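Local coordinates for putative extracellular solute-binding protein (Bordetella bronchiseptica, PDB 4P56), which binds mandelate in its solute pocket and probably hands small organic acids to a TRAP-type transporter in the bacterial periplasm, at residues T38-A43 against D275-A280; A105-S110 against G173-D178; E126-K131 against G325-A330; S262-A267 against R333-Q338. All coordinates share one frame; numbering follows the deposited sequence.

The four contacts illustrate how a periplasmic solute-binding protein ties distant parts of its chain together through helices. Contact 2 is nested within the loop closed by contact 1, yet their centres lie about 21 Å apart, on opposite sides of the chain's centre. Helix 263-285 serves both contact 1 and contact 4, and helix 325-340 serves contacts 3 and 4, whose centres are about 13 Å apart. Contact 2 meets contact 4 directly, Ser110 O lying 3.5 Å from Ile336 CD1. Contact 3 crosses each of the others along the chain. The C-terminal helix is thereby bound to earlier segments, while contact 1 borders the mandelate pocket.

Contact 1. Residues T38-A43 against D275-A280; sequences THAVVA and DTHDAA
His277 and Ala40 make nearly all of this contact, a histidine ring laid against a single methyl group. The CB of Ala40 stands 3.5 Å from the centroid of the His277 ring and only 7° off its normal, a CH-pi contact directly over the middle of the face. All five ring atoms are consequently almost equally far from the methyl, CD2 of His277 being 3.6 Å from Ala40 CB and CE1 3.8 Å. The imidazole is brought there from helix 263-285 by a first torsion that sets CG beside the backbone N and opposite the carbonyl carbon (chi1 -77°). Thr38 adds a marginal touch, its O lying 4.5 Å from His277 CE1.

The polar end of the ring is engaged elsewhere: NE2 of His277 is hydrogen-bonded to OD2 of Asp44, one residue beyond 38-43, and the side chain also touches Glu212. Next to Ala40, His39 caps the start of helix 40-56. Its ND1 accepts a bond of 3.1 Å from Val41 N, the donor approaching 24° out of the ring plane, while NE2 is bonded to OE1 of Glu212. That ring also meets Trp274 and touches the bound (R)-mandelic acid, so the helix start packed by His277 carries a residue of the pocket.

The chemistry thus divides the work of one imidazole, its face for the methyl and its NE2 for Asp44. The carboxylate would be expected to keep a proton on NE2 and could help to stabilise a positive ring, while the helix turn is gripped without any hydrogen bond between the two segments.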
loop_
_atom_site.group_PDB
_atom_site.type_symbol
_atom_site.label_atom_id
_atom_site.label_comp_id
_atom_site.label_asym_id
_atom_site.label_seq_id
_atom_site.Cartn_x
_atom_site.Cartn_y
_atom_site.Cartn_z
ATOM N N THR A 38 3.537 -16.332 -3.774
ATOM C CA THR A 38 3.479 -16.002 -5.196
ATOM C C THR A 38 3.110 -14.513 -5.437
ATOM O O THR A 38 3.266 -13.997 -6.545
ATOM C CB THR A 38 2.458 -16.918 -5.888
ATOM O OG1 THR A 38 1.281 -16.997 -5.079
ATOM C CG2 THR A 38 3.023 -18.324 -6.034
ATOM N N HIS A 39 2.628 -13.817 -4.408
ATOM C CA HIS A 39 2.262 -12.405 -4.566
ATOM C C HIS A 39 3.453 -11.523 -4.947
ATOM O O HIS A 39 4.587 -11.786 -4.552
ATOM C CB HIS A 39 1.605 -11.848 -3.299
ATOM C CG HIS A 39 0.930 -10.526 -3.509
ATOM N ND1 HIS A 39 1.590 -9.329 -3.374
ATOM C CD2 HIS A 39 -0.332 -10.216 -3.886
ATOM C CE1 HIS A 39 0.754 -8.334 -3.617
ATOM N NE2 HIS A 39 -0.421 -8.846 -3.934
ATOM N N ALA A 40 3.197 -10.474 -5.714
ATOM C CA ALA A 40 4.256 -9.547 -6.117
ATOM C C ALA A 40 5.194 -9.138 -4.970
ATOM O O ALA A 40 6.423 -9.119 -5.117
ATOM C CB ALA A 40 3.654 -8.320 -6.688
ATOM N N VAL A 41 4.597 -8.684 -3.886
ATOM C CA VAL A 41 5.332 -8.271 -2.705
ATOM C C VAL A 41 6.360 -9.298 -2.241
ATOM O O VAL A 41 7.453 -8.932 -1.808
ATOM C CB VAL A 41 4.388 -7.987 -1.541
ATOM C CG1 VAL A 41 5.199 -7.630 -0.303
ATOM C CG2 VAL A 41 3.452 -6.842 -1.891
ATOM N N VAL A 42 6.014 -10.575 -2.299
ATOM C CA VAL A 42 6.970 -11.594 -1.879
ATOM C C VAL A 42 7.855 -12.034 -3.049
ATOM O O VAL A 42 9.096 -11.897 -3.000
ATOM C CB VAL A 42 6.270 -12.805 -1.255
ATOM C CG1 VAL A 42 7.266 -13.795 -0.744
ATOM C CG2 VAL A 42 5.364 -12.368 -0.113
ATOM N N ALA A 43 7.219 -12.574 -4.086
ATOM C CA ALA A 43 7.932 -13.216 -5.174
ATOM C C ALA A 43 8.801 -12.237 -5.915
ATOM O O ALA A 43 9.900 -12.587 -6.320
ATOM C CB ALA A 43 6.964 -13.879 -6.156
ATOM N N ASP A 275 3.777 -2.443 -10.206
ATOM C CA ASP A 275 3.463 -1.961 -11.555
ATOM C C ASP A 275 3.504 -3.065 -12.607
ATOM O O ASP A 275 2.692 -3.084 -13.554
ATOM C CB ASP A 275 4.430 -0.841 -11.993
ATOM C CG ASP A 275 4.118 0.501 -11.333
ATOM O OD1 ASP A 275 2.928 0.730 -11.030
ATOM O OD2 ASP A 275 5.051 1.338 -11.165
ATOM N N THR A 276 4.433 -3.992 -12.456
ATOM C CA THR A 276 4.543 -5.089 -13.406
ATOM C C THR A 276 3.324 -5.995 -13.265
ATOM O O THR A 276 2.708 -6.406 -14.247
ATOM C CB THR A 276 5.869 -5.852 -13.203
ATOM O OG1 THR A 276 6.974 -4.948 -13.432
ATOM C CG2 THR A 276 5.985 -7.028 -14.132
ATOM N N HIS A 277 2.934 -6.269 -12.035
ATOM C CA HIS A 277 1.750 -7.098 -11.840
ATOM C C HIS A 277 0.467 -6.425 -12.250
ATOM O O HIS A 277 -0.409 -7.072 -12.819
ATOM C CB HIS A 277 1.674 -7.584 -10.402
ATOM C CG HIS A 277 2.610 -8.710 -10.146
ATOM N ND1 HIS A 277 2.182 -9.963 -9.771
ATOM C CD2 HIS A 277 3.958 -8.785 -10.251
ATOM C CE1 HIS A 277 3.224 -10.754 -9.627
ATOM N NE2 HIS A 277 4.313 -10.065 -9.921
ATOM N N ASP A 278 0.346 -5.138 -11.954
ATOM C CA ASP A 278 -0.789 -4.352 -12.426
ATOM C C ASP A 278 -0.922 -4.449 -13.964
ATOM O O ASP A 278 -2.024 -4.609 -14.496
ATOM C CB ASP A 278 -0.622 -2.885 -12.005
ATOM C CG ASP A 278 -1.165 -2.600 -10.608
ATOM O OD1 ASP A 278 -1.587 -3.540 -9.882
ATOM O OD2 ASP A 278 -1.155 -1.402 -10.252
ATOM N N ALA A 279 0.193 -4.360 -14.673
ATOM C CA ALA A 279 0.147 -4.340 -16.124
ATOM C C ALA A 279 -0.271 -5.716 -16.644
ATOM O O ALA A 279 -1.071 -5.827 -17.581
ATOM C CB ALA A 279 1.504 -3.937 -16.678
ATOM N N ALA A 280 0.241 -6.770 -16.022
ATOM C CA ALA A 280 -0.157 -8.142 -16.392
ATOM C C ALA A 280 -1.664 -8.364 -16.220
ATOM O O ALA A 280 -2.311 -9.070 -17.014
ATOM C CB ALA A 280 0.626 -9.162 -15.545
#

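Contact 2. Residues A105-S110 against G173-D178; sequences AVLPFS and GGMAAD
Val106 and Met175 mark the closest backbone approach, with CA atoms 6.8 Å apart where the irregular loop 105-110 passes the early part of helix 174-182. Met175, present as selenomethionine, supplies the whole helix side of the contact. Its CG is anti to the backbone N (chi1 -180°), after which the chain bends at both following torsions and curls SE and CE along the loop. The side chains of Val106 and Met175 run alongside one another, oppositely directed, and CG2 of Val106 lies 3.5 Å from CB of Met175. Packing is tightest at the Val106 carbonyl, whose O is 3.2 Å from Met175 CG. Leu107 starts out pointing away from the helix, but its CD2 returns to within 3.6 Å of Met175 CE; Pro108 CD sits 4.2 Å from SE. The turn beyond is braced by Ser110 OG, which donates a 2.8 Å bond to Leu107 O.

Around this apolar joint, Phe310 of helix 310-320 touches both Leu107 and Met175. Arg117 of helix 114-129 holds the loop through Ala105 O and Ser110 OG, while Ala176 and Ala177 seat the helix on Val171 of strand 168-171 in the mixed sheet.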
loop_
_atom_site.group_PDB
_atom_site.type_symbol
_atom_site.label_atom_id
_atom_site.label_comp_id
_atom_site.label_asym_id
_atom_site.label_seq_id
_atom_site.Cartn_x
_atom_site.Cartn_y
_atom_site.Cartn_z
ATOM N N ALA A 105 0.284 10.655 0.697
ATOM C CA ALA A 105 0.826 9.932 -0.459
ATOM C C ALA A 105 -0.216 9.124 -1.222
ATOM O O ALA A 105 0.096 8.555 -2.272
ATOM C CB ALA A 105 1.944 8.992 -0.024
ATOM N N VAL A 106 -1.437 9.094 -0.705
ATOM C CA VAL A 106 -2.444 8.151 -1.188
ATOM C C VAL A 106 -3.803 8.811 -1.461
ATOM O O VAL A 106 -4.821 8.126 -1.606
ATOM C CB VAL A 106 -2.624 6.954 -0.217
ATOM C CG1 VAL A 106 -1.358 6.181 -0.132
ATOM C CG2 VAL A 106 -3.072 7.416 1.188
ATOM N N LEU A 107 -3.806 10.134 -1.594
ATOM C CA LEU A 107 -5.038 10.863 -1.832
ATOM C C LEU A 107 -5.618 10.492 -3.202
ATOM O O LEU A 107 -4.913 10.007 -4.074
ATOM C CB LEU A 107 -4.785 12.361 -1.736
ATOM C CG LEU A 107 -4.478 12.854 -0.303
ATOM C CD1 LEU A 107 -3.769 14.195 -0.342
ATOM C CD2 LEU A 107 -5.752 12.978 0.507
ATOM N N PRO A 108 -6.916 10.721 -3.393
ATOM C CA PRO A 108 -7.474 10.432 -4.726
ATOM C C PRO A 108 -6.782 11.220 -5.846
ATOM O O PRO A 108 -6.431 12.386 -5.648
ATOM C CB PRO A 108 -8.932 10.872 -4.594
ATOM C CG PRO A 108 -9.237 10.710 -3.125
ATOM C CD PRO A 108 -7.951 11.106 -2.421
ATOM N N PHE A 109 -6.577 10.564 -6.983
ATOM C CA PHE A 109 -6.193 11.206 -8.260
ATOM C C PHE A 109 -4.804 11.818 -8.280
ATOM O O PHE A 109 -4.601 12.873 -8.871
ATOM C CB PHE A 109 -7.184 12.317 -8.627
ATOM C CG PHE A 109 -8.614 11.940 -8.439
ATOM C CD1 PHE A 109 -9.060 10.681 -8.746
ATOM C CD2 PHE A 109 -9.504 12.857 -7.903
ATOM C CE1 PHE A 109 -10.400 10.343 -8.553
ATOM C CE2 PHE A 109 -10.808 12.532 -7.709
ATOM C CZ PHE A 109 -11.266 11.275 -8.025
ATOM N N SER A 110 -3.859 11.169 -7.631
ATOM C CA SER A 110 -2.593 11.805 -7.344
ATOM C C SER A 110 -1.362 11.095 -7.871
ATOM O O SER A 110 -0.258 11.552 -7.622
ATOM C CB SER A 110 -2.430 11.868 -5.840
ATOM O OG SER A 110 -2.478 10.566 -5.291
ATOM N N GLY A 173 -8.565 -0.200 5.003
ATOM C CA GLY A 173 -8.638 0.735 6.104
ATOM C C GLY A 173 -8.108 2.059 5.583
ATOM O O GLY A 173 -8.055 2.266 4.368
ATOM N N GLY A 174 -7.690 2.954 6.477
ATOM C CA GLY A 174 -7.018 4.174 6.037
ATOM C C GLY A 174 -7.769 4.948 4.946
ATOM O O GLY A 174 -8.998 5.118 5.011
HETATM N N MSE A 175 -7.021 5.419 3.954
HETATM C CA MSE A 175 -7.558 6.270 2.902
HETATM C C MSE A 175 -8.674 5.551 2.143
HETATM O O MSE A 175 -9.689 6.153 1.819
HETATM C CB MSE A 175 -6.436 6.660 1.959
HETATM C CG MSE A 175 -6.834 7.563 0.798
HETATM SE SE MSE A 175 -7.638 9.282 1.383
HETATM C CE MSE A 175 -6.127 10.014 2.431
ATOM N N ALA A 176 -8.499 4.251 1.893
ATOM C CA ALA A 176 -9.489 3.509 1.137
ATOM C C ALA A 176 -10.821 3.620 1.863
ATOM O O ALA A 176 -11.866 3.838 1.255
ATOM C CB ALA A 176 -9.071 2.049 0.982
ATOM N N ALA A 177 -10.769 3.468 3.181
ATOM C CA ALA A 177 -11.945 3.550 4.023
ATOM C C ALA A 177 -12.500 4.970 4.037
ATOM O O ALA A 177 -13.725 5.166 3.973
ATOM C CB ALA A 177 -11.598 3.083 5.428
ATOM N N ASP A 178 -11.607 5.960 4.114
ATOM C CA ASP A 178 -12.032 7.378 4.143
ATOM C C ASP A 178 -12.786 7.662 2.846
ATOM O O ASP A 178 -13.850 8.286 2.857
ATOM C CB ASP A 178 -10.839 8.343 4.222
ATOM C CG ASP A 178 -10.135 8.335 5.582
ATOM O OD1 ASP A 178 -10.771 7.972 6.606
ATOM O OD2 ASP A 178 -8.929 8.695 5.616
#

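Contact 3. Residues E126-K131 against G325-A330; sequences EKYLLK and GPAALA
Tyr128 and Ala328 bring their CA atoms to 6.0 Å, so the last part of helix 114-129 comes close to the first turns of helix 325-340. The small alanines of the second helix probably help it come this near. Tyr128 lies with one face over the backbone there: Ala328 CA is 3.9 Å from the ring centroid and 18° off the normal, a CH-pi contact displaced toward the rim, and the carbonyl carbon of Ala327 is over the same face.

The two methyl groups reach different parts of the tyrosine. Ala328 CB approaches the root of the ring, 3.7 Å from Tyr128 CG, whereas Ala327 CB lies farther out, 3.6 Å from Tyr128 CE1. With CG opposite its carbonyl carbon (chi1 -64°), the tyrosine is directed across the gap and runs along the alanine pair. The opposite face is partly covered by CG of the preceding Lys127, 3.5 Å above the ring plane, so the ring is sandwiched between the aliphatic part of a lysine and the helix. Leu129 closes one flank more loosely, its CD2 being 4.5 Å from Ala328 CB. No hydrogen bond joins the two segments, and the contact rests on apolar packing.

Asp324 OD1 accepts a bond from Ala327 N at the beginning of helix 325-340, and Trp314 of helix 310-320 touches Ala328. This is close helix-helix packing of an aromatic side chain against small residues, here holding the C-terminal helix to a helix far earlier in the two-domain alpha/beta fold of periplasmic solute-binding proteins.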
loop_
_atom_site.group_PDB
_atom_site.type_symbol
_atom_site.label_atom_id
_atom_site.label_comp_id
_atom_site.label_asym_id
_atom_site.label_seq_id
_atom_site.Cartn_x
_atom_site.Cartn_y
_atom_site.Cartn_z
ATOM N N GLU A 126 10.968 10.252 4.591
ATOM C CA GLU A 126 12.330 10.328 5.091
ATOM C C GLU A 126 12.750 11.778 5.388
ATOM O O GLU A 126 13.320 12.055 6.428
ATOM C CB GLU A 126 13.257 9.730 4.037
ATOM C CG GLU A 126 14.709 9.987 4.325
ATOM C CD GLU A 126 15.606 9.387 3.283
ATOM O OE1 GLU A 126 15.582 9.856 2.112
ATOM O OE2 GLU A 126 16.317 8.436 3.653
ATOM N N LYS A 127 12.487 12.690 4.460
ATOM C CA LYS A 127 12.937 14.078 4.636
ATOM C C LYS A 127 12.165 14.842 5.715
ATOM O O LYS A 127 12.739 15.646 6.423
ATOM C CB LYS A 127 12.833 14.837 3.300
ATOM C CG LYS A 127 13.201 16.336 3.416
ATOM C CD LYS A 127 13.438 16.886 2.041
ATOM C CE LYS A 127 14.040 18.279 2.041
ATOM N NZ LYS A 127 14.181 18.721 0.625
ATOM N N TYR A 128 10.865 14.611 5.841
ATOM C CA TYR A 128 10.038 15.505 6.660
ATOM C C TYR A 128 9.354 14.843 7.862
ATOM O O TYR A 128 8.965 15.531 8.803
ATOM C CB TYR A 128 8.937 16.170 5.809
ATOM C CG TYR A 128 9.429 17.085 4.710
ATOM C CD1 TYR A 128 9.760 18.405 4.977
ATOM C CD2 TYR A 128 9.543 16.638 3.404
ATOM C CE1 TYR A 128 10.203 19.234 3.987
ATOM C CE2 TYR A 128 9.995 17.473 2.399
ATOM C CZ TYR A 128 10.327 18.766 2.699
ATOM O OH TYR A 128 10.762 19.594 1.690
ATOM N N LEU A 129 9.136 13.534 7.810
ATOM C CA LEU A 129 8.153 12.942 8.711
ATOM C C LEU A 129 8.722 11.945 9.729
ATOM O O LEU A 129 8.028 11.559 10.670
ATOM C CB LEU A 129 7.059 12.228 7.891
ATOM C CG LEU A 129 6.359 13.124 6.857
ATOM C CD1 LEU A 129 5.325 12.364 6.040
ATOM C CD2 LEU A 129 5.693 14.256 7.570
ATOM N N LEU A 130 9.974 11.552 9.560
ATOM C CA LEU A 130 10.562 10.532 10.423
ATOM C C LEU A 130 10.548 10.944 11.895
ATOM O O LEU A 130 10.381 10.091 12.773
ATOM C CB LEU A 130 12.006 10.229 10.018
ATOM C CG LEU A 130 12.246 9.485 8.697
ATOM C CD1 LEU A 130 13.708 9.261 8.550
ATOM C CD2 LEU A 130 11.521 8.152 8.629
ATOM N N LYS A 131 10.774 12.236 12.170
ATOM C CA LYS A 131 10.857 12.727 13.542
ATOM C C LYS A 131 9.585 12.578 14.377
ATOM O O LYS A 131 9.654 12.595 15.604
ATOM C CB LYS A 131 11.346 14.190 13.582
ATOM C CG LYS A 131 10.456 15.185 12.850
ATOM C CD LYS A 131 11.077 16.579 12.895
ATOM C CE LYS A 131 10.064 17.665 12.622
ATOM N NZ LYS A 131 10.706 19.020 12.706
ATOM N N GLY A 325 3.952 20.519 7.246
ATOM C CA GLY A 325 2.926 19.903 6.425
ATOM C C GLY A 325 2.981 20.435 5.007
ATOM O O GLY A 325 3.075 19.649 4.074
ATOM N N PRO A 326 2.891 21.768 4.845
ATOM C CA PRO A 326 2.875 22.357 3.505
ATOM C C PRO A 326 4.126 22.026 2.719
ATOM O O PRO A 326 3.995 21.781 1.528
ATOM C CB PRO A 326 2.729 23.869 3.786
ATOM C CG PRO A 326 1.865 23.888 5.017
ATOM C CD PRO A 326 2.377 22.712 5.857
ATOM N N ALA A 327 5.285 21.938 3.374
ATOM C CA ALA A 327 6.536 21.573 2.697
ATOM C C ALA A 327 6.540 20.138 2.228
ATOM O O ALA A 327 6.897 19.858 1.076
ATOM C CB ALA A 327 7.701 21.792 3.584
ATOM N N ALA A 328 6.150 19.229 3.119
ATOM C CA ALA A 328 6.099 17.822 2.778
ATOM C C ALA A 328 5.117 17.577 1.616
ATOM O O ALA A 328 5.416 16.859 0.654
ATOM C CB ALA A 328 5.746 16.993 4.017
ATOM N N LEU A 329 3.958 18.216 1.683
ATOM C CA LEU A 329 2.930 18.018 0.681
ATOM C C LEU A 329 3.388 18.557 -0.681
ATOM O O LEU A 329 3.268 17.885 -1.717
ATOM C CB LEU A 329 1.656 18.708 1.162
ATOM C CG LEU A 329 0.411 18.507 0.319
ATOM C CD1 LEU A 329 0.059 17.037 0.186
ATOM C CD2 LEU A 329 -0.727 19.272 0.971
ATOM N N ALA A 330 3.959 19.758 -0.668
ATOM C CA ALA A 330 4.464 20.389 -1.872
ATOM C C ALA A 330 5.616 19.577 -2.469
ATOM O O ALA A 330 5.736 19.433 -3.676
ATOM C CB ALA A 330 4.913 21.812 -1.551
#

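Contact 4. Residues S262-A267 against R333-Q338; sequences SGRHLA and RAEIKQ
Arg264 and Glu335 form a surface salt bridge between two helices whose segments here are far apart, near the beginning of helix 263-285 and along the C-terminal helix 325-340. Their CA atoms are 12.9 Å apart, and the gap is spanned by the side chains alone, reaching toward each other from the two helices. NH2 of Arg264 approaches OE2 of Glu335 to 3.5 Å, obliquely to the guanidinium. This is a single, rather long ionic pairing, without a hydrogen bond, although the guanidinium and carboxylate planes are only 19° apart.

Both residues gain their reach by running CG opposite the backbone N. Glu335 then stays extended to its carboxylate, while Arg264 is straight through its second torsion and bends at the third (chi3 -137°), which brings NH2 to the carboxylate.

The bridge spans a three-helix neighbourhood of the alpha/beta fold, because helix 114-129 contributes to both sides. Its Ile119 touches the side chains of Arg264 and Glu335 alike, and its Asp123 is the stronger partner of Arg264, joined through OD2 to the same NH2. Asp123 OD2 and Glu335 OE2 are two carboxylate oxygens near one another; the shared arginine probably offsets their mutual repulsion.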
loop_
_atom_site.group_PDB
_atom_site.type_symbol
_atom_site.label_atom_id
_atom_site.label_comp_id
_atom_site.label_asym_id
_atom_site.label_seq_id
_atom_site.Cartn_x
_atom_site.Cartn_y
_atom_site.Cartn_z
ATOM N N SER A 262 17.900 -0.181 1.343
ATOM C CA SER A 262 16.527 0.079 1.775
ATOM C C SER A 262 16.083 1.449 1.269
ATOM O O SER A 262 16.535 1.890 0.214
ATOM C CB SER A 262 16.434 -0.038 3.304
ATOM O OG SER A 262 16.720 -1.381 3.729
ATOM N N GLY A 263 15.206 2.133 2.009
ATOM C CA GLY A 263 14.806 3.481 1.634
ATOM C C GLY A 263 14.412 3.593 0.172
ATOM O O GLY A 263 13.556 2.889 -0.288
ATOM N N ARG A 264 15.031 4.509 -0.557
ATOM C CA ARG A 264 14.592 4.814 -1.906
ATOM C C ARG A 264 14.786 3.617 -2.848
ATOM O O ARG A 264 14.003 3.397 -3.804
ATOM C CB ARG A 264 15.411 6.000 -2.396
ATOM C CG ARG A 264 14.945 6.569 -3.684
ATOM C CD ARG A 264 15.946 7.623 -4.057
ATOM N NE ARG A 264 15.293 8.812 -4.549
ATOM C CZ ARG A 264 14.751 8.895 -5.754
ATOM N NH1 ARG A 264 14.788 7.851 -6.579
ATOM N NH2 ARG A 264 14.174 10.026 -6.136
ATOM N N HIS A 265 15.858 2.869 -2.607
ATOM C CA HIS A 265 16.163 1.670 -3.413
ATOM C C HIS A 265 15.056 0.644 -3.274
ATOM O O HIS A 265 14.586 0.092 -4.262
ATOM C CB HIS A 265 17.466 1.050 -2.946
ATOM C CG HIS A 265 17.898 -0.134 -3.748
ATOM N ND1 HIS A 265 18.548 -0.019 -4.958
ATOM C CD2 HIS A 265 17.792 -1.457 -3.504
ATOM C CE1 HIS A 265 18.822 -1.222 -5.425
ATOM N NE2 HIS A 265 18.364 -2.117 -4.567
ATOM N N LEU A 266 14.652 0.402 -2.031
ATOM C CA LEU A 266 13.545 -0.517 -1.720
ATOM C C LEU A 266 12.215 -0.003 -2.310
ATOM O O LEU A 266 11.437 -0.759 -2.886
ATOM C CB LEU A 266 13.501 -0.679 -0.203
ATOM C CG LEU A 266 12.393 -1.404 0.547
ATOM C CD1 LEU A 266 12.840 -1.594 1.991
ATOM C CD2 LEU A 266 11.088 -0.680 0.545
ATOM N N ALA A 267 11.973 1.297 -2.182
ATOM C CA ALA A 267 10.755 1.889 -2.682
ATOM C C ALA A 267 10.621 1.619 -4.165
ATOM O O ALA A 267 9.557 1.213 -4.633
ATOM C CB ALA A 267 10.728 3.407 -2.397
ATOM N N ARG A 333 4.248 16.385 -4.128
ATOM C CA ARG A 333 3.523 16.654 -5.376
ATOM C C ARG A 333 4.458 16.987 -6.486
ATOM O O ARG A 333 4.226 16.589 -7.638
ATOM C CB ARG A 333 2.501 17.779 -5.201
ATOM C CG ARG A 333 1.331 17.280 -4.398
ATOM C CD ARG A 333 0.387 18.360 -3.943
ATOM N NE ARG A 333 -0.774 17.669 -3.429
ATOM C CZ ARG A 333 -1.782 18.234 -2.782
ATOM N NH1 ARG A 333 -1.780 19.547 -2.542
ATOM N NH2 ARG A 333 -2.786 17.460 -2.376
ATOM N N ALA A 334 5.502 17.745 -6.163
ATOM C CA ALA A 334 6.449 18.151 -7.191
ATOM C C ALA A 334 7.193 16.922 -7.668
ATOM O O ALA A 334 7.402 16.722 -8.865
ATOM C CB ALA A 334 7.417 19.160 -6.649
ATOM N N GLU A 335 7.559 16.072 -6.727
ATOM C CA GLU A 335 8.375 14.916 -7.072
ATOM C C GLU A 335 7.593 13.859 -7.871
ATOM O O GLU A 335 8.112 13.292 -8.841
ATOM C CB GLU A 335 8.973 14.303 -5.814
ATOM C CG GLU A 335 9.840 13.091 -6.115
ATOM C CD GLU A 335 10.531 12.546 -4.882
ATOM O OE1 GLU A 335 10.366 13.142 -3.787
ATOM O OE2 GLU A 335 11.244 11.531 -5.020
ATOM N N ILE A 336 6.344 13.603 -7.495
ATOM C CA ILE A 336 5.550 12.587 -8.199
ATOM C C ILE A 336 5.144 13.068 -9.603
ATOM O O ILE A 336 5.144 12.284 -10.558
ATOM C CB ILE A 336 4.332 12.083 -7.349
ATOM C CG1 ILE A 336 3.870 10.690 -7.830
ATOM C CG2 ILE A 336 3.208 13.081 -7.415
ATOM C CD1 ILE A 336 2.841 10.010 -6.919
ATOM N N LYS A 337 4.872 14.362 -9.740
ATOM C CA LYS A 337 4.542 14.970 -11.028
ATOM C C LYS A 337 5.734 14.812 -11.977
ATOM O O LYS A 337 5.570 14.391 -13.122
ATOM C CB LYS A 337 4.185 16.449 -10.806
ATOM C CG LYS A 337 3.560 17.196 -11.972
ATOM C CD LYS A 337 3.450 18.690 -11.622
ATOM C CE LYS A 337 3.265 19.561 -12.865
ATOM N NZ LYS A 337 3.513 21.023 -12.583
ATOM N N GLN A 338 6.934 15.092 -11.479
ATOM C CA GLN A 338 8.160 14.905 -12.259
ATOM C C GLN A 338 8.435 13.425 -12.604
ATOM O O GLN A 338 8.699 13.065 -13.765
ATOM C CB GLN A 338 9.333 15.470 -11.466
ATOM C CG GLN A 338 10.688 15.228 -12.113
ATOM C CD GLN A 338 11.747 16.204 -11.614
ATOM O OE1 GLN A 338 11.457 17.376 -11.346
ATOM N NE2 GLN A 338 12.981 15.725 -11.478
#